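Local coordinates for laccase (Botrytis aclada, PDB 3V9E), which is a multicopper oxidase that probably couples the oxidation of hydroquinone-type phenols to the reduction of dioxygen to water, at residues A[70-75]-A[96-101]. Residues are numbered along the deposited sequence; the frame is centred on the assembly and turned at random.
Sequences YWLSVE and PGPAII. With NAG (2-acetamido-2-deoxy-beta-D-glucopyranose), chain K.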
ATOM      1  N   TYR A  70     -14.282  -2.417  15.489  1.00 17.37           N
ATOM      2  CA  TYR A  70     -14.527  -1.244  14.692  1.00 16.71           C
ATOM      3  C   TYR A  70     -15.728  -1.472  13.779  1.00 15.98           C
ATOM      4  O   TYR A  70     -15.984  -2.557  13.369  1.00 17.54           O
ATOM      5  CB  TYR A  70     -13.277  -0.929  13.851  1.00 16.00           C
ATOM      6  CG  TYR A  70     -11.934  -0.961  14.663  0.50 15.19           C
ATOM      7  CD1 TYR A  70     -11.360  -2.175  14.993  0.50 15.18           C
ATOM      8  CD2 TYR A  70     -11.266   0.183  15.069  0.50 15.58           C
ATOM      9  CE1 TYR A  70     -10.174  -2.291  15.685  0.50 16.43           C
ATOM     10  CE2 TYR A  70     -10.062   0.082  15.797  0.50 16.60           C
ATOM     11  CZ  TYR A  70      -9.521  -1.163  16.110  0.50 16.91           C
ATOM     12  OH  TYR A  70      -8.309  -1.290  16.800  0.50 20.91           O
ATOM     13  N   TRP A  71     -16.456  -0.403  13.423  1.00 16.77           N
ATOM     14  CA  TRP A  71     -17.547  -0.494  12.492  1.00 17.10           C
ATOM     15  C   TRP A  71     -17.182   0.532  11.434  1.00 19.63           C
ATOM     16  O   TRP A  71     -16.953   1.683  11.788  1.00 21.21           O
ATOM     17  CB  TRP A  71     -18.906  -0.135  13.136  1.00 18.60           C
ATOM     18  CG  TRP A  71     -19.491  -1.221  13.977  0.50 18.12           C
ATOM     19  CD1 TRP A  71     -20.465  -2.123  13.614  0.50 18.70           C
ATOM     20  CD2 TRP A  71     -19.157  -1.501  15.317  0.50 17.38           C
ATOM     21  NE1 TRP A  71     -20.745  -2.972  14.671  0.50 18.10           N
ATOM     22  CE2 TRP A  71     -19.950  -2.593  15.731  0.50 18.28           C
ATOM     23  CE3 TRP A  71     -18.262  -0.930  16.230  0.50 17.18           C
ATOM     24  CZ2 TRP A  71     -19.841  -3.120  16.998  0.50 17.58           C
ATOM     25  CZ3 TRP A  71     -18.163  -1.446  17.460  0.50 16.70           C
ATOM     26  CH2 TRP A  71     -18.947  -2.526  17.848  0.50 17.18           C
ATOM     27  N   LEU A  72     -17.089   0.113  10.184  1.00 18.77           N
ATOM     28  CA  LEU A  72     -16.808   0.982   9.084  1.00 16.31           C
ATOM     29  C   LEU A  72     -17.926   0.884   8.090  1.00 18.38           C
ATOM     30  O   LEU A  72     -18.472  -0.186   7.813  1.00 16.57           O
ATOM     31  CB  LEU A  72     -15.487   0.661   8.379  1.00 17.78           C
ATOM     32  CG  LEU A  72     -14.172   0.705   9.197  1.00 19.34           C
ATOM     33  CD1 LEU A  72     -12.922   0.352   8.383  1.00 20.02           C
ATOM     34  CD2 LEU A  72     -14.080   2.098   9.711  1.00 18.84           C
ATOM     35  N   SER A  73     -18.241   2.042   7.551  1.00 16.04           N
ATOM     36  CA  SER A  73     -19.201   2.175   6.482  1.00 16.13           C
ATOM     37  C   SER A  73     -18.564   2.726   5.244  1.00 15.71           C
ATOM     38  O   SER A  73     -18.069   3.840   5.216  1.00 18.02           O
ATOM     39  CB  SER A  73     -20.290   3.129   6.901  1.00 18.40           C
ATOM     40  OG  SER A  73     -21.152   3.447   5.820  1.00 19.80           O
ATOM     41  N   VAL A  74     -18.702   1.961   4.161  1.00 16.01           N
ATOM     42  CA  VAL A  74     -18.173   2.385   2.896  1.00 16.09           C
ATOM     43  C   VAL A  74     -19.275   3.185   2.271  1.00 17.06           C
ATOM     44  O   VAL A  74     -20.380   2.635   1.978  1.00 18.04           O
ATOM     45  CB  VAL A  74     -17.824   1.205   1.970  1.00 17.71           C
ATOM     46  CG1 VAL A  74     -17.414   1.725   0.627  1.00 16.34           C
ATOM     47  CG2 VAL A  74     -16.748   0.325   2.624  1.00 21.14           C
ATOM     48  N   GLU A  75     -18.949   4.419   2.008  1.00 18.71           N
ATOM     49  CA  GLU A  75     -19.913   5.442   1.626  1.00 20.02           C
ATOM     50  C   GLU A  75     -19.623   6.170   0.369  1.00 18.16           C
ATOM     51  O   GLU A  75     -18.490   6.469  -0.009  1.00 17.45           O
ATOM     52  CB  GLU A  75     -19.948   6.486   2.741  1.00 22.75           C
ATOM     53  CG  GLU A  75     -20.186   5.813   4.073  1.00 25.78           C
ATOM     54  CD  GLU A  75     -20.866   6.646   5.108  1.00 25.45           C
ATOM     55  OE1 GLU A  75     -20.596   7.869   5.198  1.00 26.53           O
ATOM     56  OE2 GLU A  75     -21.642   5.998   5.870  1.00 32.65           O
ATOM     57  N   PRO A  96      -8.554  11.013   4.551  1.00 15.52           N
ATOM     58  CA  PRO A  96      -8.523   9.560   4.719  1.00 16.57           C
ATOM     59  C   PRO A  96      -9.645   9.109   5.637  1.00 15.71           C
ATOM     60  O   PRO A  96     -10.215   9.945   6.381  1.00 16.79           O
ATOM     61  CB  PRO A  96      -7.160   9.290   5.372  1.00 18.46           C
ATOM     62  CG  PRO A  96      -6.436  10.574   5.388  1.00 20.21           C
ATOM     63  CD  PRO A  96      -7.428  11.681   5.190  1.00 17.05           C
ATOM     64  N   GLY A  97      -9.940   7.810   5.607  1.00 15.45           N
ATOM     65  CA  GLY A  97     -10.823   7.192   6.501  1.00 15.63           C
ATOM     66  C   GLY A  97     -10.383   7.186   7.937  1.00 15.22           C
ATOM     67  O   GLY A  97      -9.274   7.642   8.253  1.00 15.27           O
ATOM     68  N   PRO A  98     -11.272   6.726   8.831  1.00 16.76           N
ATOM     69  CA  PRO A  98     -10.853   6.700  10.234  1.00 18.92           C
ATOM     70  C   PRO A  98      -9.621   5.880  10.469  1.00 16.11           C
ATOM     71  O   PRO A  98      -9.374   4.931   9.823  1.00 15.57           O
ATOM     72  CB  PRO A  98     -12.013   6.022  10.978  1.00 18.79           C
ATOM     73  CG  PRO A  98     -13.147   5.951  10.008  1.00 18.01           C
ATOM     74  CD  PRO A  98     -12.572   6.102   8.621  1.00 17.43           C
ATOM     75  N   ALA A  99      -8.818   6.322  11.444  1.00 16.03           N
ATOM     76  CA  ALA A  99      -7.656   5.571  11.920  1.00 15.65           C
ATOM     77  C   ALA A  99      -8.098   4.316  12.680  1.00 17.35           C
ATOM     78  O   ALA A  99      -8.992   4.321  13.537  1.00 17.21           O
ATOM     79  CB  ALA A  99      -6.831   6.467  12.814  1.00 16.48           C
ATOM     80  N   ILE A 100      -7.470   3.203  12.311  1.00 15.09           N
ATOM     81  CA  ILE A 100      -7.583   2.025  13.016  1.00 16.27           C
ATOM     82  C   ILE A 100      -6.269   1.891  13.743  1.00 15.39           C
ATOM     83  O   ILE A 100      -5.170   1.760  13.131  1.00 16.11           O
ATOM     84  CB  ILE A 100      -7.845   0.852  12.078  1.00 16.64           C
ATOM     85  CG1 ILE A 100      -9.189   1.062  11.407  1.00 18.17           C
ATOM     86  CG2 ILE A 100      -7.782  -0.479  12.859  1.00 17.35           C
ATOM     87  CD1 ILE A 100      -9.515  -0.008  10.415  1.00 20.52           C
ATOM     88  N   ILE A 101      -6.365   1.908  15.058  1.00 16.33           N
ATOM     89  CA  ILE A 101      -5.144   1.912  15.867  1.00 17.36           C
ATOM     90  C   ILE A 101      -5.230   0.751  16.845  1.00 19.81           C
ATOM     91  O   ILE A 101      -6.243   0.544  17.519  1.00 21.04           O
ATOM     92  CB  ILE A 101      -4.941   3.238  16.552  1.00 19.82           C
ATOM     93  CG1 ILE A 101      -4.854   4.363  15.488  1.00 21.66           C
ATOM     94  CG2 ILE A 101      -3.653   3.268  17.388  1.00 20.12           C
ATOM     95  CD1 ILE A 101      -4.881   5.789  16.041  1.00 25.52           C
TER
HETATM   96  C1  NAG K 614     -18.853   4.607  10.635  1.00 17.49           C
HETATM   97  C2  NAG K 614     -18.929   4.518  12.142  1.00 17.94           C
HETATM   98  C3  NAG K 614     -19.895   3.432  12.498  1.00 17.81           C
HETATM   99  C4  NAG K 614     -21.238   3.796  11.859  1.00 16.43           C
HETATM  100  C5  NAG K 614     -21.080   3.946  10.378  1.00 16.17           C
HETATM  101  C6  NAG K 614     -22.416   4.282   9.707  1.00 17.61           C
HETATM  102  C7  NAG K 614     -16.721   5.091  13.036  1.00 16.87           C
HETATM  103  C8  NAG K 614     -15.377   4.526  13.359  1.00 17.86           C
HETATM  104  N2  NAG K 614     -17.581   4.157  12.583  1.00 16.01           N
HETATM  105  O3  NAG K 614     -19.948   3.447  13.881  1.00 18.01           O
HETATM  106  O4  NAG K 614     -22.148   2.778  12.236  1.00 16.90           O
HETATM  107  O5  NAG K 614     -20.116   4.968  10.065  1.00 16.95           O
HETATM  108  O6  NAG K 614     -22.953   5.494  10.214  1.00 15.80           O
HETATM  109  O7  NAG K 614     -16.992   6.289  13.194  1.00 18.65           O
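Y70 meets two successive residues in two ways: the I100 methyl CG2 sits over one face of its ring, while the backbone carbonyl of I101 receives its hydroxyl at the edge. In the conformer of Y70 described, one of two modelled, the CH-pi contact places I100 CG2 3.9 Å from the centroid of the Y70 ring and 20° off its normal, displaced toward the rim, where Y70 CZ is the nearest atom. Y70 OH donates to I101 O over 2.9 Å; the oxygen lies in the ring plane, but the hydroxyl stands 55° out of the carbonyl plane, so the bond does not follow a lone pair. In I100, CG2 lies anti to the backbone N and CG1 anti to the carbonyl carbon (chi1 -64°), which sends the two branches to different partners: I100 CD1 meets L72 CD1 at 4.0 Å. The other methyl of L72, CD2, reaches P98 CG, also at 4.0 Å. Beside this packing, N2 of an attached N-acetylglucosamine donates to W71 O at 2.7 Å. Strands 67-79 and 100-103 belong to different sheets of the first cupredoxin-like domain, and L72 and I100 meet between them. At this point the two sheets thus meet through apolar side chains and, in this conformer, one phenol-to-carbonyl bond.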